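Local coordinates for ferritin like protein (Caulobacter vibrioides, PDB 3HL1) that is of uncharacterised function but, as a member of the ferritin-like family, probably binds metal within a largely helical fold, at residues A[63-67]-A[68-72]. Residues are numbered along the deposited sequence; the frame is centred on the assembly and turned at random.
Sequences NIANA and YGYSP
Tyr70 N returns to Ala65 O at 2.9 Å, with an N-H...O angle of 160°, and inside this bond Gly69 N meets Asn66 O at 3.0 Å; with Gly69 at positive phi (99°), the two make the Schellman motif that ends helix 42-67. Gly69 turns the chain; at its backbone angles a CB would jam against the carbonyl oxygen of Tyr68. Gln166 NE2 also reaches Asn66 O. One residue earlier, Tyr68 N keeps the helical bond to Ile64 O.

The tight part lies where residues 64-67 meet Tyr68 and Pro72. The Tyr68 ring presents its edge to Ile64 O, with CD1 3.3 Å from that oxygen and the oxygen in the ring plane. Tyr68 CG stands anti to its own carbonyl carbon, beside the backbone N (chi1 -77°), which sends the ring back along the last turn; CE1 then meets Ile64 CG2, and the hydroxyl of buried Tyr68 bonds Met155 O. Across the helix end, Ala65 CB packs on Pro72 CG at 4.0 Å and also touches the edge of the Tyr70 ring at CD2.

The looser side is marked by exposed Gly69 and by Tyr70 and Ser71, which are partly exposed. There the Tyr70 ring leads away from the helix end, its hydroxyl bonding Gln16 OE1 of helix 8-35. Buried Asn66 reaches from the packed helix end to the outgoing loop: its ND2 is held by Ser62 O and Phe284 O, while OD1, through an in-plane lone pair, accepts the hydroxyl of Ser71 at an OG-OD1 distance of 2.7 Å.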
loop_
_atom_site.group_PDB
_atom_site.type_symbol
_atom_site.label_atom_id
_atom_site.label_comp_id
_atom_site.label_asym_id
_atom_site.label_seq_id
_atom_site.Cartn_x
_atom_site.Cartn_y
_atom_site.Cartn_z
ATOM N N ASN A 63 1.582 -13.714 0.901
ATOM C CA ASN A 63 2.425 -14.912 0.837
ATOM C C ASN A 63 3.121 -15.214 2.157
ATOM O O ASN A 63 3.113 -16.360 2.613
ATOM C CB ASN A 63 3.487 -14.803 -0.315
ATOM C CG ASN A 63 2.876 -14.972 -1.675
ATOM O OD1 ASN A 63 1.697 -15.371 -1.808
ATOM N ND2 ASN A 63 3.695 -14.697 -2.746
ATOM N N ILE A 64 3.636 -14.194 2.810
ATOM C CA ILE A 64 4.263 -14.373 4.117
ATOM C C ILE A 64 3.204 -14.828 5.141
ATOM O O ILE A 64 3.406 -15.770 5.886
ATOM C CB ILE A 64 4.922 -13.058 4.628
ATOM C CG1 ILE A 64 6.076 -12.616 3.703
ATOM C CG2 ILE A 64 5.453 -13.255 6.091
ATOM C CD1 ILE A 64 6.528 -11.195 3.981
ATOM N N ALA A 65 2.092 -14.101 5.213
ATOM C CA ALA A 65 1.020 -14.407 6.166
ATOM C C ALA A 65 0.536 -15.836 5.937
ATOM O O ALA A 65 0.329 -16.590 6.891
ATOM C CB ALA A 65 -0.141 -13.399 6.030
ATOM N N ASN A 66 0.275 -16.190 4.688
ATOM C CA ASN A 66 -0.199 -17.524 4.380
ATOM C C ASN A 66 0.769 -18.642 4.775
ATOM O O ASN A 66 0.330 -19.731 5.226
ATOM C CB ASN A 66 -0.655 -17.684 2.911
ATOM C CG ASN A 66 -2.075 -17.290 2.716
ATOM O OD1 ASN A 66 -2.997 -17.913 3.268
ATOM N ND2 ASN A 66 -2.283 -16.204 1.987
ATOM N N ALA A 67 2.054 -18.410 4.593
ATOM C CA ALA A 67 3.077 -19.356 5.045
ATOM C C ALA A 67 2.975 -19.616 6.559
ATOM O O ALA A 67 3.212 -20.751 6.990
ATOM C CB ALA A 67 4.454 -18.863 4.733
ATOM N N TYR A 68 2.605 -18.585 7.348
ATOM C CA TYR A 68 2.381 -18.721 8.785
ATOM C C TYR A 68 0.958 -19.200 9.162
ATOM O O TYR A 68 0.636 -19.308 10.340
ATOM C CB TYR A 68 2.673 -17.406 9.505
ATOM C CG TYR A 68 4.133 -17.127 9.681
ATOM C CD1 TYR A 68 4.919 -16.655 8.624
ATOM C CD2 TYR A 68 4.758 -17.331 10.917
ATOM C CE1 TYR A 68 6.265 -16.370 8.796
ATOM C CE2 TYR A 68 6.128 -17.067 11.083
ATOM C CZ TYR A 68 6.860 -16.579 10.019
ATOM O OH TYR A 68 8.215 -16.333 10.170
ATOM N N GLY A 69 0.121 -19.440 8.168
ATOM C CA GLY A 69 -1.210 -19.984 8.333
ATOM C C GLY A 69 -2.379 -19.001 8.329
ATOM O O GLY A 69 -3.510 -19.376 8.659
ATOM N N TYR A 70 -2.119 -17.738 8.009
ATOM C CA TYR A 70 -3.147 -16.713 7.981
ATOM C C TYR A 70 -3.414 -16.193 6.566
ATOM O O TYR A 70 -2.559 -15.620 5.945
ATOM C CB TYR A 70 -2.735 -15.529 8.856
ATOM C CG TYR A 70 -3.718 -14.393 8.937
ATOM C CD1 TYR A 70 -4.851 -14.483 9.746
ATOM C CD2 TYR A 70 -3.521 -13.236 8.216
ATOM C CE1 TYR A 70 -5.766 -13.442 9.840
ATOM C CE2 TYR A 70 -4.414 -12.164 8.304
ATOM C CZ TYR A 70 -5.545 -12.279 9.090
ATOM O OH TYR A 70 -6.475 -11.256 9.163
ATOM N N SER A 71 -4.635 -16.322 6.095
ATOM C CA SER A 71 -5.052 -15.704 4.823
ATOM C C SER A 71 -5.629 -14.319 5.129
ATOM O O SER A 71 -6.632 -14.206 5.808
ATOM C CB SER A 71 -6.112 -16.556 4.113
ATOM O OG SER A 71 -5.638 -17.818 3.740
ATOM N N PRO A 72 -4.968 -13.250 4.670
ATOM C CA PRO A 72 -5.561 -11.924 4.925
ATOM C C PRO A 72 -6.848 -11.656 4.116
ATOM O O PRO A 72 -7.101 -12.252 3.048
ATOM C CB PRO A 72 -4.488 -10.943 4.463
ATOM C CG PRO A 72 -3.270 -11.744 4.171
ATOM C CD PRO A 72 -3.692 -13.153 3.932
#